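Local coordinates for protein Glucanase/chitosanase (Paenibacillus fukuinensis, PDB 4ZZ5) that binds chitosan through this CBM32 beta-sandwich module, one part of a longer enzyme that probably hydrolyses chitosan and related glucans, at residues A[19-22]-A[23-27]; A[27-30]-A[31-34]. All coordinates share one frame; numbering follows the deposited sequence.

Interaction 1 of 2, residues A[19-22]-A[23-27]; sequences SIET and AGHEG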
ATOM      1  N   SER A  19      -4.157   9.587  -5.182  1.00  7.26           N
ATOM      2  CA  SER A  19      -4.106  11.025  -4.862  1.00  6.81           C
ATOM      3  C   SER A  19      -3.002  11.222  -3.887  1.00  6.77           C
ATOM      4  O   SER A  19      -2.503  10.301  -3.247  1.00  7.16           O
ATOM      5  CB  SER A  19      -5.398  11.519  -4.297  1.00  7.67           C
ATOM      6  OG  SER A  19      -5.701  10.987  -3.070  1.00  8.34           O
ATOM      7  N   ILE A  20      -2.638  12.490  -3.696  1.00  8.49           N
ATOM      8  CA  ILE A  20      -1.686  12.945  -2.650  1.00  9.42           C
ATOM      9  C   ILE A  20      -2.263  14.154  -1.953  1.00  9.93           C
ATOM     10  O   ILE A  20      -3.016  14.955  -2.508  1.00 11.93           O
ATOM     11  CB  ILE A  20      -0.340  13.238  -3.171  1.00 11.43           C
ATOM     12  CG1 ILE A  20      -0.268  14.550  -3.945  1.00 13.03           C
ATOM     13  CG2 ILE A  20       0.266  12.035  -3.883  1.00 10.93           C
ATOM     14  CD1 ILE A  20       1.128  14.954  -4.346  1.00 13.08           C
ATOM     15  N   GLU A  21      -1.932  14.279  -0.688  1.00  9.68           N
ATOM     16  CA  GLU A  21      -2.461  15.407   0.111  1.00 10.77           C
ATOM     17  C   GLU A  21      -1.744  16.661  -0.257  1.00 11.04           C
ATOM     18  O   GLU A  21      -2.474  17.717  -0.321  1.00 13.50           O
ATOM     19  CB  GLU A  21      -2.173  15.085   1.548  1.00 11.86           C
ATOM     20  CG  GLU A  21      -2.594  16.126   2.642  1.00 13.91           C
ATOM     21  CD  GLU A  21      -2.111  15.618   4.065  1.00 15.25           C
ATOM     22  OE1 GLU A  21      -0.950  15.287   4.236  1.00 22.05           O
ATOM     23  OE2 GLU A  21      -2.841  15.617   5.032  1.00 22.91           O
ATOM     24  N   THR A  22      -0.479  16.620  -0.450  1.00 10.48           N
ATOM     25  CA  THR A  22       0.406  17.812  -0.608  1.00 13.23           C
ATOM     26  C   THR A  22       1.720  17.347  -1.198  1.00 10.96           C
ATOM     27  O   THR A  22       2.087  16.146  -0.987  1.00 10.00           O
ATOM     28  CB  THR A  22       0.601  18.489   0.785  1.00 18.26           C
ATOM     29  OG1 THR A  22       1.084  19.789   0.573  1.00 21.53           O
ATOM     30  CG2 THR A  22       1.453  17.835   1.631  1.00 16.22           C
ATOM     31  N   ALA A  23       2.539  18.185  -1.851  1.00 11.00           N
ATOM     32  CA  ALA A  23       3.812  17.888  -2.211  1.00 11.00           C
ATOM     33  C   ALA A  23       4.607  17.417  -1.006  1.00 10.14           C
ATOM     34  O   ALA A  23       4.478  18.008   0.106  1.00 10.90           O
ATOM     35  CB  ALA A  23       4.557  19.031  -2.883  1.00 13.39           C
ATOM     36  N   GLY A  24       5.465  16.445  -1.143  1.00  9.01           N
ATOM     37  CA  GLY A  24       6.169  15.832  -0.042  1.00  9.02           C
ATOM     38  C   GLY A  24       5.470  14.609   0.618  1.00  8.33           C
ATOM     39  O   GLY A  24       6.091  13.908   1.392  1.00  8.79           O
ATOM     40  N   HIS A  25       4.202  14.407   0.271  1.00  9.15           N
ATOM     41  CA  HIS A  25       3.435  13.246   0.706  1.00  9.20           C
ATOM     42  C   HIS A  25       3.163  12.249  -0.443  1.00  9.05           C
ATOM     43  O   HIS A  25       2.088  11.589  -0.395  1.00  8.45           O
ATOM     44  CB  HIS A  25       2.211  13.631   1.463  1.00  9.52           C
ATOM     45  CG  HIS A  25       2.423  14.038   2.892  1.00 10.50           C
ATOM     46  ND1 HIS A  25       3.411  13.683   3.708  1.00 11.75           N
ATOM     47  CD2 HIS A  25       1.569  14.776   3.680  1.00 15.06           C
ATOM     48  CE1 HIS A  25       3.256  14.199   4.950  1.00 10.54           C
ATOM     49  NE2 HIS A  25       2.150  14.853   4.919  1.00 15.95           N
ATOM     50  N   GLU A  26       4.031  12.173  -1.422  1.00  8.07           N
ATOM     51  CA  GLU A  26       3.833  11.278  -2.540  1.00  8.38           C
ATOM     52  C   GLU A  26       4.093   9.811  -2.153  1.00  8.31           C
ATOM     53  O   GLU A  26       4.620   9.476  -1.074  1.00  8.52           O
ATOM     54  CB  GLU A  26       4.789  11.618  -3.633  1.00  9.80           C
ATOM     55  CG  GLU A  26       4.725  13.089  -4.109  1.00 11.69           C
ATOM     56  CD  GLU A  26       5.568  14.054  -3.305  1.00 10.58           C
ATOM     57  OE1 GLU A  26       6.225  13.682  -2.351  1.00  9.41           O
ATOM     58  OE2 GLU A  26       5.541  15.273  -3.757  1.00 12.94           O
ATOM     59  N   GLY A  27       3.689   8.916  -3.083  1.00  8.12           N
ATOM     60  CA  GLY A  27       3.837   7.457  -2.837  1.00  7.83           C
ATOM     61  C   GLY A  27       5.213   6.996  -2.568  1.00  7.37           C
ATOM     62  O   GLY A  27       5.443   6.094  -1.801  1.00  8.34           O
TER
HETATM   63  O   HOH W   1       1.726  21.118  -1.730  1.00 21.78           O
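The His25 ring is met obliquely by the methyl CG2 of Thr22, 3.7 Å from CD2 of His25; Glu21 OE1 is modelled at the ring edge, near its plane, but too close to be relied on. Thr22 and His25 are the first and last residues of a type II beta turn, immediately preceded by Glu21, in the loop joining the two sheets of the sandwich. Glu21's carboxylate and the ring are inclined by 33°, and OE1 beside NE2 does not have hydrogen-bond geometry. Glu21 OE2 is hydrogen-bonded to Tyr43 OH, and His25 ND1 makes a weak hydrogen bond to Arg38 O. The turn is closed by His25 N donating to Thr22 O at 3.0 Å, with an N-H...O angle of 153°. Gly24 occupies its third position with phi 90°, where a side chain would press on the preceding carbonyl oxygen. Inside the loop, Ile20 extends from the incoming limb to the outgoing one: its CG2 is 3.9 Å from Glu26 CA, and its CD1 lies 4.1 Å from Glu26 CG. Glu26 is bent at chi2, which brings its carboxylate back to the turn; there Gly24 N donates to Glu26 OE2 at 2.9 Å, from above the carboxylate plane, while OE1 is in a salt bridge with Lys29 NZ. A water accepts from Ala23 N at 3.0 Å and is hydrogen-bonded to Thr22 OG1 at 2.7 Å.

Interaction 2 of 2, residues A[27-30]-A[31-34]; sequences GDKA and VDGN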
ATOM      1  N   GLY A  27       3.689   8.916  -3.083  1.00  8.12           N
ATOM      2  CA  GLY A  27       3.837   7.457  -2.837  1.00  7.83           C
ATOM      3  C   GLY A  27       5.213   6.996  -2.568  1.00  7.37           C
ATOM      4  O   GLY A  27       5.443   6.094  -1.801  1.00  8.34           O
ATOM      5  N   ASP A  28       6.233   7.692  -3.124  1.00  8.04           N
ATOM      6  CA  ASP A  28       7.568   7.259  -2.908  1.00  9.18           C
ATOM      7  C   ASP A  28       7.992   7.351  -1.428  1.00  8.89           C
ATOM      8  O   ASP A  28       8.893   6.685  -0.981  1.00  9.74           O
ATOM      9  CB  ASP A  28       8.557   8.076  -3.793  1.00 11.50           C
ATOM     10  CG  ASP A  28       8.418   9.570  -3.578  1.00 15.20           C
ATOM     11  OD1 ASP A  28       7.504  10.110  -4.169  1.00 19.21           O
ATOM     12  OD2 ASP A  28       9.258  10.122  -2.883  1.00 19.28           O
ATOM     13  N   LYS A  29       7.296   8.216  -0.700  1.00  7.94           N
ATOM     14  CA  LYS A  29       7.561   8.352   0.757  1.00  8.72           C
ATOM     15  C   LYS A  29       7.173   7.118   1.567  1.00  8.08           C
ATOM     16  O   LYS A  29       7.562   6.966   2.707  1.00  8.56           O
ATOM     17  CB  LYS A  29       6.929   9.607   1.296  1.00  9.13           C
ATOM     18  CG  LYS A  29       7.435  10.909   0.559  1.00 15.65           C
ATOM     19  CD  LYS A  29       8.891  11.186   0.424  1.00 17.97           C
ATOM     20  CE  LYS A  29       9.020  12.547  -0.339  1.00 14.31           C
ATOM     21  NZ  LYS A  29       8.772  12.733  -1.808  1.00 13.89           N
ATOM     22  N   ALA A  30       6.331   6.248   0.979  1.00  7.79           N
ATOM     23  CA  ALA A  30       5.948   5.028   1.649  1.00  7.91           C
ATOM     24  C   ALA A  30       6.956   3.894   1.445  1.00  8.48           C
ATOM     25  O   ALA A  30       6.771   2.829   2.077  1.00  9.05           O
ATOM     26  CB  ALA A  30       4.560   4.604   1.243  1.00  7.99           C
ATOM     27  N   VAL A  31       7.925   4.046   0.568  1.00  8.43           N
ATOM     28  CA  VAL A  31       8.819   2.955   0.216  1.00  9.74           C
ATOM     29  C   VAL A  31      10.271   3.398   0.312  1.00 10.84           C
ATOM     30  O   VAL A  31      11.174   2.813  -0.322  1.00 11.35           O
ATOM     31  CB  VAL A  31       8.535   2.315  -1.161  1.00  8.88           C
ATOM     32  CG1 VAL A  31       7.158   1.729  -1.184  1.00  9.18           C
ATOM     33  CG2 VAL A  31       8.741   3.315  -2.238  1.00 10.35           C
ATOM     34  N   ASP A  32      10.551   4.398   1.137  1.00 10.98           N
ATOM     35  CA  ASP A  32      11.917   4.933   1.263  1.00 12.07           C
ATOM     36  C   ASP A  32      12.585   4.369   2.474  1.00 11.90           C
ATOM     37  O   ASP A  32      13.802   4.777   2.748  1.00 14.70           O
ATOM     38  CB  ASP A  32      11.933   6.471   1.313  1.00 11.61           C
ATOM     39  CG  ASP A  32      11.067   7.071   2.403  1.00 11.02           C
ATOM     40  OD1 ASP A  32      10.575   6.411   3.301  1.00 10.73           O
ATOM     41  OD2 ASP A  32      11.004   8.369   2.337  1.00 12.14           O
ATOM     42  N   GLY A  33      12.033   3.565   3.298  1.00 12.30           N
ATOM     43  CA  GLY A  33      12.654   3.034   4.469  1.00 15.69           C
ATOM     44  C   GLY A  33      12.720   3.968   5.606  1.00 15.99           C
ATOM     45  O   GLY A  33      13.414   3.662   6.635  1.00 21.25           O
ATOM     46  N   ASN A  34      12.084   5.125   5.523  1.00 14.29           N
ATOM     47  CA  ASN A  34      12.167   6.128   6.555  1.00 14.49           C
ATOM     48  C   ASN A  34      10.846   6.216   7.260  1.00 13.61           C
ATOM     49  O   ASN A  34       9.778   6.595   6.626  1.00 11.42           O
ATOM     50  CB  ASN A  34      12.533   7.458   5.893  1.00 14.37           C
ATOM     51  CG  ASN A  34      12.859   8.586   6.877  1.00 15.29           C
ATOM     52  OD1 ASN A  34      12.360   8.637   7.974  1.00 16.53           O
ATOM     53  ND2 ASN A  34      13.698   9.501   6.407  1.00 18.18           N
TER
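Val31 N donates to Asp28 O at 3.2 Å, the bond that crosses from 27-30 to 31-34. It is nearly straight at nitrogen (164°), but the donor stands 65° out of the carbonyl plane. Together with the preceding bond of the same three-residue spacing, Ala30 N to Gly27 O at 2.9 Å, it identifies a 3-10 turn. Val31 CG2 is 3.6 Å from the same oxygen, Asp28 O. Next, Asp32 turns its carboxylate back to the segment, its CG wedged between its own backbone N and carbonyl carbon (chi1 55°), and OD2 comes within 4.0 Å of Lys29 CD. Thr37 OG1 has a single proton to share among Asp32 OD2, Lys29 O and Asn34 O. Asp32 OD1 accepts from Asn34 N at 3.0 Å, an Asx turn spanning Gly33. Further out, Ala30 and Val31 pack on Ile50 and Ile52 of strand 48-54, joining the turn to the five-stranded sheet. Lys29 bends at chi2 and chi4, and its NZ is shared between salt bridges to Glu26 OE1 and Asp28 OD2 (2.9 Å). Asp32 OD1 lies only 3.1 Å from Lys29 O, two acceptors without a bond between them, and Glu133 is also close. Such crowding of oxygens would tend to raise the carboxylate's proton affinity, an effect the Asn34 N-H, and in part the Thr37 hydroxyl, may offset.

In the fold
Interactions 1 and 2 are consecutive parts of the loop between strands 15-17 and 39-40, which belong to different sheets; they share Gly27, and their centres are 11 Å apart. Packing occurs where Gly24 O lies 3.4 Å from Lys29 CG. The salt bridge between Glu26 OE1 and Lys29 NZ adds a polar connection, so one glutamate serves both the turn and the 3-10 segment. No touching residue of interaction 1 is buried, whereas three of the six in interaction 2 are; their centres lie 14 and 11 Å from the chain's. A 1,2-ethanediol, probably from crystallisation, lies about 3 Å from the Glu21 side chain; it may mark a pocket, but does not establish the chitosan site.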